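Long-range contact in yeast glycogen phosphorylase (Saccharomyces cerevisiae, PDB 1YGP), which belongs to the glycogen phosphorylases, large two-domain enzymes of the GT-B fold that carry pyridoxal-5'-phosphate in the cleft between their domains: residues Arg594-Val606 with His831-Trp845. Residues are numbered along the deposited sequence; the frame is centred on the assembly and turned at random.
Sequences REYLDDTLFDMQV and HELVDQEFHNQRSEW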
loop_
_atom_site.group_PDB
_atom_site.type_symbol
_atom_site.label_atom_id
_atom_site.label_comp_id
_atom_site.label_asym_id
_atom_site.label_seq_id
_atom_site.Cartn_x
_atom_site.Cartn_y
_atom_site.Cartn_z
ATOM N N ARG A 594 -31.169 -10.069 28.348
ATOM C CA ARG A 594 -31.758 -8.751 28.133
ATOM C C ARG A 594 -32.947 -8.375 29.011
ATOM O O ARG A 594 -33.157 -7.195 29.300
ATOM C CB ARG A 594 -32.154 -8.617 26.663
ATOM C CG ARG A 594 -30.978 -8.940 25.740
ATOM C CD ARG A 594 -31.319 -8.661 24.298
ATOM N NE ARG A 594 -30.528 -7.548 23.808
ATOM C CZ ARG A 594 -29.873 -7.585 22.642
ATOM N NH1 ARG A 594 -29.907 -8.646 21.848
ATOM N NH2 ARG A 594 -29.139 -6.541 22.280
ATOM N N GLU A 595 -33.777 -9.312 29.476
ATOM C CA GLU A 595 -34.870 -8.943 30.374
ATOM C C GLU A 595 -34.237 -8.641 31.723
ATOM O O GLU A 595 -33.257 -9.303 32.064
ATOM N N TYR A 596 -34.667 -7.677 32.530
ATOM C CA TYR A 596 -34.025 -7.483 33.830
ATOM C C TYR A 596 -32.748 -6.638 33.780
ATOM O O TYR A 596 -32.156 -6.328 34.819
ATOM N N LEU A 597 -32.346 -6.165 32.596
ATOM C CA LEU A 597 -31.188 -5.299 32.385
ATOM C C LEU A 597 -31.097 -4.056 33.279
ATOM O O LEU A 597 -30.024 -3.767 33.801
ATOM C CB LEU A 597 -31.207 -4.889 30.946
ATOM C CG LEU A 597 -29.937 -4.520 30.268
ATOM C CD1 LEU A 597 -29.027 -5.726 30.247
ATOM C CD2 LEU A 597 -30.240 -4.084 28.846
ATOM N N ASP A 598 -32.189 -3.317 33.541
ATOM C CA ASP A 598 -32.143 -2.150 34.432
ATOM C C ASP A 598 -31.775 -2.526 35.857
ATOM O O ASP A 598 -31.374 -1.669 36.639
ATOM C CB ASP A 598 -33.488 -1.414 34.488
ATOM C CG ASP A 598 -33.426 0.023 35.033
ATOM O OD1 ASP A 598 -32.389 0.675 34.901
ATOM O OD2 ASP A 598 -34.419 0.505 35.587
ATOM N N ASP A 599 -31.897 -3.793 36.242
ATOM C CA ASP A 599 -31.504 -4.207 37.561
ATOM C C ASP A 599 -30.226 -5.038 37.437
ATOM O O ASP A 599 -29.799 -5.670 38.412
ATOM C CB ASP A 599 -32.673 -4.987 38.153
ATOM C CG ASP A 599 -32.504 -5.408 39.611
ATOM O OD1 ASP A 599 -32.336 -4.546 40.480
ATOM O OD2 ASP A 599 -32.529 -6.615 39.864
ATOM N N THR A 600 -29.548 -5.036 36.292
ATOM C CA THR A 600 -28.312 -5.780 36.153
ATOM C C THR A 600 -27.162 -4.792 36.313
ATOM O O THR A 600 -27.039 -3.862 35.512
ATOM C CB THR A 600 -28.223 -6.431 34.776
ATOM O OG1 THR A 600 -29.397 -7.197 34.541
ATOM C CG2 THR A 600 -27.030 -7.348 34.710
ATOM N N LEU A 601 -26.302 -4.927 37.326
ATOM C CA LEU A 601 -25.178 -4.011 37.471
ATOM C C LEU A 601 -24.094 -4.472 36.512
ATOM O O LEU A 601 -23.675 -5.638 36.504
ATOM C CB LEU A 601 -24.576 -4.014 38.882
ATOM C CG LEU A 601 -23.358 -3.128 39.163
ATOM C CD1 LEU A 601 -23.775 -1.737 39.593
ATOM C CD2 LEU A 601 -22.565 -3.725 40.304
ATOM N N PHE A 602 -23.704 -3.541 35.656
ATOM C CA PHE A 602 -22.606 -3.758 34.753
ATOM C C PHE A 602 -21.347 -3.254 35.454
ATOM O O PHE A 602 -21.191 -2.075 35.798
ATOM C CB PHE A 602 -22.933 -3.014 33.470
ATOM C CG PHE A 602 -23.843 -3.809 32.522
ATOM C CD1 PHE A 602 -24.928 -4.562 32.986
ATOM C CD2 PHE A 602 -23.593 -3.772 31.146
ATOM C CE1 PHE A 602 -25.739 -5.256 32.084
ATOM C CE2 PHE A 602 -24.412 -4.468 30.259
ATOM C CZ PHE A 602 -25.481 -5.208 30.725
ATOM N N ASP A 603 -20.458 -4.185 35.722
ATOM C CA ASP A 603 -19.254 -3.916 36.460
ATOM C C ASP A 603 -18.072 -4.212 35.538
ATOM O O ASP A 603 -17.801 -5.406 35.303
ATOM C CB ASP A 603 -19.324 -4.825 37.678
ATOM C CG ASP A 603 -18.173 -4.843 38.666
ATOM O OD1 ASP A 603 -17.248 -4.025 38.571
ATOM O OD2 ASP A 603 -18.214 -5.708 39.541
ATOM N N MET A 604 -17.342 -3.198 35.011
ATOM C CA MET A 604 -16.230 -3.468 34.118
ATOM C C MET A 604 -14.829 -3.135 34.576
ATOM O O MET A 604 -14.622 -2.175 35.320
ATOM C CB MET A 604 -16.395 -2.768 32.752
ATOM C CG MET A 604 -17.169 -1.492 32.558
ATOM S SD MET A 604 -18.962 -1.775 32.401
ATOM C CE MET A 604 -19.281 -1.615 30.678
ATOM N N GLN A 605 -13.836 -3.915 34.133
ATOM C CA GLN A 605 -12.408 -3.617 34.322
ATOM C C GLN A 605 -11.744 -3.857 32.963
ATOM O O GLN A 605 -11.362 -4.969 32.590
ATOM C CB GLN A 605 -11.751 -4.538 35.376
ATOM C CG GLN A 605 -10.339 -4.143 35.776
ATOM C CD GLN A 605 -9.707 -5.046 36.827
ATOM O OE1 GLN A 605 -10.132 -6.174 37.073
ATOM N NE2 GLN A 605 -8.630 -4.643 37.481
ATOM N N VAL A 606 -11.685 -2.801 32.157
ATOM C CA VAL A 606 -11.065 -2.863 30.850
ATOM C C VAL A 606 -9.759 -2.059 30.857
ATOM O O VAL A 606 -9.744 -0.820 30.945
ATOM C CB VAL A 606 -12.020 -2.320 29.725
ATOM C CG1 VAL A 606 -13.176 -3.292 29.575
ATOM C CG2 VAL A 606 -12.636 -0.965 30.047
ATOM N N HIS A 831 -17.951 -4.321 47.832
ATOM C CA HIS A 831 -18.862 -4.826 46.830
ATOM C C HIS A 831 -20.246 -5.067 47.385
ATOM O O HIS A 831 -21.222 -4.743 46.697
ATOM C CB HIS A 831 -18.315 -6.088 46.228
ATOM C CG HIS A 831 -17.715 -5.738 44.875
ATOM N ND1 HIS A 831 -16.448 -5.840 44.476
ATOM C CD2 HIS A 831 -18.448 -5.236 43.821
ATOM C CE1 HIS A 831 -16.382 -5.429 43.233
ATOM N NE2 HIS A 831 -17.580 -5.067 42.847
ATOM N N GLU A 832 -20.331 -5.547 48.631
ATOM C CA GLU A 832 -21.605 -5.680 49.335
ATOM C C GLU A 832 -22.318 -4.326 49.372
ATOM O O GLU A 832 -23.512 -4.245 49.056
ATOM C CB GLU A 832 -21.336 -6.173 50.743
ATOM C CG GLU A 832 -22.209 -7.375 51.037
ATOM C CD GLU A 832 -21.699 -8.224 52.191
ATOM O OE1 GLU A 832 -20.821 -9.055 51.954
ATOM O OE2 GLU A 832 -22.182 -8.061 53.313
ATOM N N LEU A 833 -21.568 -3.254 49.694
ATOM C CA LEU A 833 -22.088 -1.894 49.645
ATOM C C LEU A 833 -22.624 -1.499 48.281
ATOM O O LEU A 833 -23.792 -1.124 48.168
ATOM C CB LEU A 833 -21.010 -0.902 50.044
ATOM C CG LEU A 833 -20.885 -0.716 51.536
ATOM C CD1 LEU A 833 -19.494 -0.267 51.937
ATOM C CD2 LEU A 833 -21.955 0.276 51.935
ATOM N N VAL A 834 -21.803 -1.627 47.235
ATOM C CA VAL A 834 -22.166 -1.296 45.858
ATOM C C VAL A 834 -23.497 -1.950 45.514
ATOM O O VAL A 834 -24.455 -1.271 45.115
ATOM C CB VAL A 834 -21.038 -1.786 44.881
ATOM C CG1 VAL A 834 -21.458 -1.735 43.423
ATOM C CG2 VAL A 834 -19.878 -0.828 44.950
ATOM N N ASP A 835 -23.556 -3.261 45.757
ATOM C CA ASP A 835 -24.722 -4.029 45.418
ATOM C C ASP A 835 -25.994 -3.523 46.055
ATOM O O ASP A 835 -27.025 -3.431 45.362
ATOM C CB ASP A 835 -24.532 -5.475 45.817
ATOM C CG ASP A 835 -23.714 -6.295 44.833
ATOM O OD1 ASP A 835 -24.053 -6.330 43.646
ATOM O OD2 ASP A 835 -22.755 -6.929 45.270
ATOM N N GLN A 836 -25.928 -3.156 47.336
ATOM C CA GLN A 836 -27.128 -2.698 48.007
ATOM C C GLN A 836 -27.517 -1.333 47.486
ATOM O O GLN A 836 -28.686 -1.127 47.148
ATOM C CB GLN A 836 -26.912 -2.597 49.501
ATOM N N GLU A 837 -26.541 -0.428 47.358
ATOM C CA GLU A 837 -26.715 0.917 46.836
ATOM C C GLU A 837 -27.452 0.896 45.516
ATOM O O GLU A 837 -28.571 1.389 45.440
ATOM C CB GLU A 837 -25.366 1.554 46.627
ATOM C CG GLU A 837 -24.792 2.344 47.775
ATOM C CD GLU A 837 -25.329 3.757 47.731
ATOM O OE1 GLU A 837 -24.879 4.518 46.885
ATOM O OE2 GLU A 837 -26.210 4.091 48.522
ATOM N N PHE A 838 -26.883 0.222 44.518
ATOM C CA PHE A 838 -27.425 0.175 43.173
ATOM C C PHE A 838 -28.787 -0.486 43.076
ATOM O O PHE A 838 -29.710 0.078 42.491
ATOM C CB PHE A 838 -26.424 -0.560 42.238
ATOM C CG PHE A 838 -26.932 -0.829 40.820
ATOM C CD1 PHE A 838 -26.916 0.175 39.862
ATOM C CD2 PHE A 838 -27.437 -2.090 40.486
ATOM C CE1 PHE A 838 -27.403 -0.090 38.587
ATOM C CE2 PHE A 838 -27.925 -2.346 39.205
ATOM C CZ PHE A 838 -27.908 -1.343 38.249
ATOM N N HIS A 839 -28.945 -1.695 43.607
ATOM C CA HIS A 839 -30.205 -2.378 43.380
ATOM C C HIS A 839 -31.321 -1.836 44.263
ATOM O O HIS A 839 -32.419 -1.545 43.792
ATOM C CB HIS A 839 -30.044 -3.881 43.623
ATOM C CG HIS A 839 -29.159 -4.612 42.627
ATOM N ND1 HIS A 839 -29.444 -5.090 41.423
ATOM C CD2 HIS A 839 -27.848 -4.947 42.880
ATOM C CE1 HIS A 839 -28.380 -5.701 40.956
ATOM N NE2 HIS A 839 -27.423 -5.611 41.840
ATOM N N ASN A 840 -31.016 -1.596 45.529
ATOM C CA ASN A 840 -32.059 -1.269 46.463
ATOM C C ASN A 840 -32.292 0.201 46.629
ATOM O O ASN A 840 -33.388 0.579 47.041
ATOM C CB ASN A 840 -31.748 -1.852 47.810
ATOM C CG ASN A 840 -31.556 -3.356 47.745
ATOM O OD1 ASN A 840 -32.168 -4.085 46.964
ATOM N ND2 ASN A 840 -30.650 -3.875 48.561
ATOM N N GLN A 841 -31.330 1.078 46.376
ATOM C CA GLN A 841 -31.629 2.493 46.489
ATOM C C GLN A 841 -31.010 3.336 45.384
ATOM O O GLN A 841 -30.235 4.285 45.556
ATOM C CB GLN A 841 -31.211 2.988 47.890
ATOM C CG GLN A 841 -29.889 2.607 48.523
ATOM C CD GLN A 841 -29.798 3.078 49.977
ATOM O OE1 GLN A 841 -30.651 3.789 50.502
ATOM N NE2 GLN A 841 -28.763 2.728 50.727
ATOM N N ARG A 842 -31.517 3.000 44.199
ATOM C CA ARG A 842 -31.120 3.622 42.961
ATOM C C ARG A 842 -31.253 5.137 42.955
ATOM O O ARG A 842 -30.425 5.774 42.305
ATOM C CB ARG A 842 -31.937 3.018 41.856
ATOM C CG ARG A 842 -31.513 3.388 40.447
ATOM C CD ARG A 842 -30.166 2.807 40.018
ATOM N NE ARG A 842 -30.164 1.355 40.043
ATOM C CZ ARG A 842 -30.793 0.615 39.127
ATOM N NH1 ARG A 842 -31.468 1.155 38.094
ATOM N NH2 ARG A 842 -30.766 -0.702 39.303
ATOM N N SER A 843 -32.193 5.817 43.628
ATOM C CA SER A 843 -32.180 7.284 43.645
ATOM C C SER A 843 -30.927 7.876 44.274
ATOM O O SER A 843 -30.467 8.938 43.854
ATOM C CB SER A 843 -33.387 7.809 44.385
ATOM O OG SER A 843 -34.535 7.439 43.630
ATOM N N GLU A 844 -30.343 7.165 45.242
ATOM C CA GLU A 844 -29.083 7.552 45.849
ATOM C C GLU A 844 -27.974 7.277 44.822
ATOM O O GLU A 844 -27.116 8.127 44.599
ATOM C CB GLU A 844 -28.865 6.723 47.104
ATOM N N TRP A 845 -28.003 6.138 44.117
ATOM C CA TRP A 845 -27.044 5.795 43.070
ATOM C C TRP A 845 -27.002 6.838 41.947
ATOM O O TRP A 845 -25.945 7.317 41.519
ATOM C CB TRP A 845 -27.418 4.445 42.485
ATOM C CG TRP A 845 -26.338 3.883 41.587
ATOM C CD1 TRP A 845 -26.371 4.112 40.242
ATOM C CD2 TRP A 845 -25.264 3.121 41.979
ATOM N NE1 TRP A 845 -25.319 3.498 39.772
ATOM C CE2 TRP A 845 -24.631 2.897 40.754
ATOM C CE3 TRP A 845 -24.720 2.591 43.143
ATOM C CZ2 TRP A 845 -23.459 2.143 40.667
ATOM C CZ3 TRP A 845 -23.547 1.837 43.070
ATOM C CH2 TRP A 845 -22.922 1.612 41.842
#
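Leu601, at the start of strand 601-606, rests its CD1 methyl over one face of the Phe838 ring, a CH-pi contact 3.7 Å from CD1 to the ring centroid. The same methyl meets CZ2 of Trp845, and the other branch, CD2, packs on CG1 of Val834. On the opposite face of Phe838, NH2 of Arg842 lies toward the rim, the guanidinium passing over CE1 of the ring. Bends at chi2 and chi3 fold the arginine back over it, and NE bonds to Phe838 O. NH2 of Arg842 then donates to the backbone O of Asp598 (2.9 Å), in the plane of that carbonyl. NH1 of Arg842 adds a weak bond to the same oxygen and a long salt bridge to Asp598 OD1 (3.4 Å), the carboxylate standing nearly upright to the guanidinium, 79° between planes. His839 sets one ring face over CD2 of Phe838 and points ND1 at Asp599 OD1 (3.1 Å); the oxygen lies in the imidazole plane, but the nitrogen approaches from above the carboxylate. Further along the strand, Asp603 OD2 takes a weak bond from His831 NE2. Strand 601-606 lies between strands 649-654 and 710-713 in the six-stranded parallel sheet, core of the C-terminal Rossmann-like half of the GT-B fold; residues 831-840, ending helix 820-840, cross it at 142° between N-to-C directions, and with the start of helix 842-856 pack at its N-terminal end, Asp835 salt-bridged to Arg625 of helix 615-634.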